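Putative cytosine/guanine deaminase (Unidentified, PDB 2PAJ) deaminates 2-amino-4-hydroxypteridines such as isoxanthopterin to 2,4-dihydroxypteridines, releasing ammonium, as a zinc-dependent amidohydrolase of the ATZ/TRZ family. Local coordinates at residues Ser11-Asn16 against Gly50-Arg55. Residues are numbered along the deposited sequence; the frame is centred on the assembly and turned at random.
Sequences STLIRN and GALAPR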
loop_
_atom_site.group_PDB
_atom_site.type_symbol
_atom_site.label_atom_id
_atom_site.label_comp_id
_atom_site.label_asym_id
_atom_site.label_seq_id
_atom_site.Cartn_x
_atom_site.Cartn_y
_atom_site.Cartn_z
ATOM N N SER A 11 26.591 7.823 3.635
ATOM C CA SER A 11 26.747 6.398 3.910
ATOM C C SER A 11 26.245 6.121 5.314
ATOM O O SER A 11 26.389 6.942 6.219
ATOM C CB SER A 11 28.204 5.968 3.802
ATOM O OG SER A 11 28.298 4.559 3.866
ATOM N N THR A 12 25.649 4.961 5.506
ATOM C CA THR A 12 25.136 4.649 6.819
ATOM C C THR A 12 25.314 3.184 7.157
ATOM O O THR A 12 25.241 2.323 6.287
ATOM C CB THR A 12 23.662 5.029 6.911
ATOM O OG1 THR A 12 23.539 6.443 6.717
ATOM C CG2 THR A 12 23.093 4.633 8.260
ATOM N N LEU A 13 25.555 2.905 8.430
ATOM C CA LEU A 13 25.740 1.536 8.856
ATOM C C LEU A 13 24.819 1.184 10.008
ATOM O O LEU A 13 24.918 1.734 11.099
ATOM C CB LEU A 13 27.196 1.301 9.262
ATOM C CG LEU A 13 27.669 -0.138 9.492
ATOM C CD1 LEU A 13 27.799 -0.848 8.165
ATOM C CD2 LEU A 13 29.007 -0.135 10.215
ATOM N N ILE A 14 23.894 0.276 9.737
ATOM C CA ILE A 14 22.977 -0.207 10.752
ATOM C C ILE A 14 23.760 -1.384 11.327
ATOM O O ILE A 14 24.122 -2.313 10.599
ATOM C CB ILE A 14 21.656 -0.682 10.109
ATOM C CG1 ILE A 14 21.015 0.475 9.332
ATOM C CG2 ILE A 14 20.699 -1.189 11.171
ATOM C CD1 ILE A 14 19.778 0.076 8.558
ATOM N N ARG A 15 24.055 -1.331 12.620
ATOM C CA ARG A 15 24.850 -2.388 13.223
ATOM C C ARG A 15 24.180 -3.221 14.297
ATOM O O ARG A 15 23.286 -2.760 15.014
ATOM C CB ARG A 15 26.123 -1.817 13.853
ATOM C CG ARG A 15 26.780 -0.672 13.125
ATOM C CD ARG A 15 28.020 -0.255 13.903
ATOM N NE ARG A 15 28.997 -1.348 13.977
ATOM C CZ ARG A 15 30.003 -1.406 14.849
ATOM N NH1 ARG A 15 30.177 -0.433 15.743
ATOM N NH2 ARG A 15 30.845 -2.434 14.819
ATOM N N ASN A 16 24.656 -4.460 14.387
ATOM C CA ASN A 16 24.244 -5.413 15.404
ATOM C C ASN A 16 22.760 -5.729 15.515
ATOM O O ASN A 16 22.186 -5.658 16.598
ATOM C CB ASN A 16 24.782 -4.911 16.743
ATOM C CG ASN A 16 24.837 -5.983 17.780
ATOM O OD1 ASN A 16 25.364 -7.065 17.536
ATOM N ND2 ASN A 16 24.304 -5.691 18.960
ATOM N N GLY A 50 25.897 -8.233 6.459
ATOM C CA GLY A 50 26.639 -9.203 7.249
ATOM C C GLY A 50 28.091 -8.970 7.600
ATOM O O GLY A 50 28.967 -9.038 6.742
ATOM N N ALA A 51 28.355 -8.704 8.871
ATOM C CA ALA A 51 29.724 -8.516 9.343
ATOM C C ALA A 51 30.497 -7.408 8.635
ATOM O O ALA A 51 31.438 -7.683 7.905
ATOM C CB ALA A 51 30.480 -9.834 9.222
ATOM N N LEU A 52 30.113 -6.158 8.886
ATOM C CA LEU A 52 30.739 -4.986 8.272
ATOM C C LEU A 52 31.419 -4.090 9.313
ATOM O O LEU A 52 30.862 -3.813 10.377
ATOM C CB LEU A 52 29.669 -4.177 7.540
ATOM C CG LEU A 52 28.620 -4.994 6.785
ATOM C CD1 LEU A 52 27.394 -4.143 6.551
ATOM C CD2 LEU A 52 29.208 -5.507 5.476
ATOM N N ALA A 53 32.629 -3.639 9.007
ATOM C CA ALA A 53 33.365 -2.771 9.926
ATOM C C ALA A 53 33.023 -1.308 9.634
ATOM O O ALA A 53 33.001 -0.881 8.480
ATOM C CB ALA A 53 34.870 -3.011 9.788
ATOM N N PRO A 54 32.740 -0.524 10.679
ATOM C CA PRO A 54 32.400 0.886 10.471
ATOM C C PRO A 54 33.446 1.654 9.676
ATOM O O PRO A 54 34.613 1.263 9.620
ATOM C CB PRO A 54 32.227 1.417 11.894
ATOM C CG PRO A 54 33.098 0.499 12.712
ATOM C CD PRO A 54 32.800 -0.846 12.113
ATOM N N ARG A 55 33.012 2.740 9.047
ATOM C CA ARG A 55 33.912 3.577 8.259
ATOM C C ARG A 55 34.008 4.984 8.830
ATOM O O ARG A 55 33.060 5.501 9.442
ATOM C CB ARG A 55 33.452 3.651 6.808
ATOM C CG ARG A 55 33.675 2.372 6.078
ATOM C CD ARG A 55 33.026 2.407 4.728
ATOM N NE ARG A 55 33.127 1.112 4.071
ATOM C CZ ARG A 55 32.599 0.844 2.883
ATOM N NH1 ARG A 55 31.934 1.791 2.228
ATOM N NH2 ARG A 55 32.733 -0.366 2.354
#
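Leu-13 has the largest share of this contact, meeting Leu-52 with one methyl and Pro-54 with the other. Its CG is anti to the backbone N (chi1 -169°), and the side chain reaches from the strand to the loop 50-55. There the fork divides. Leu-13 CD1 lies 3.7 Å from Leu-52 CD1 and is almost as near to Leu-52 CB. Leu-13 CD2 packs against the backbone of the proline, 3.6 Å from Pro-54 CA, and also touches Pro-54 CB. Leu-13 is buried, and this is the tightly packed part of the contact.

The outer part is looser. The Arg-15 chain bends at chi3 (62°), and its end lies nearer the loop than its base does. Pro-54 CD sits over one face of the Arg-15 guanidinium, off its centre, 3.7 Å from Arg-15 NH2. The two side chains cross at about a right angle. Pro-54 is exposed and Arg-15 partly so, and the touch is van der Waals in kind.

The contact lies on the surface of the small beta domain, away from the zinc site. Strand 11-15 runs between strands 39-42 and 59-62, antiparallel to the first and parallel to the second. The loop connects strand 45-49 to strand 59-62 and passes over one face of this sheet. Leu-52 also rests on Arg-40 of strand 39-42, and Pro-54 on Ile-60 of strand 59-62.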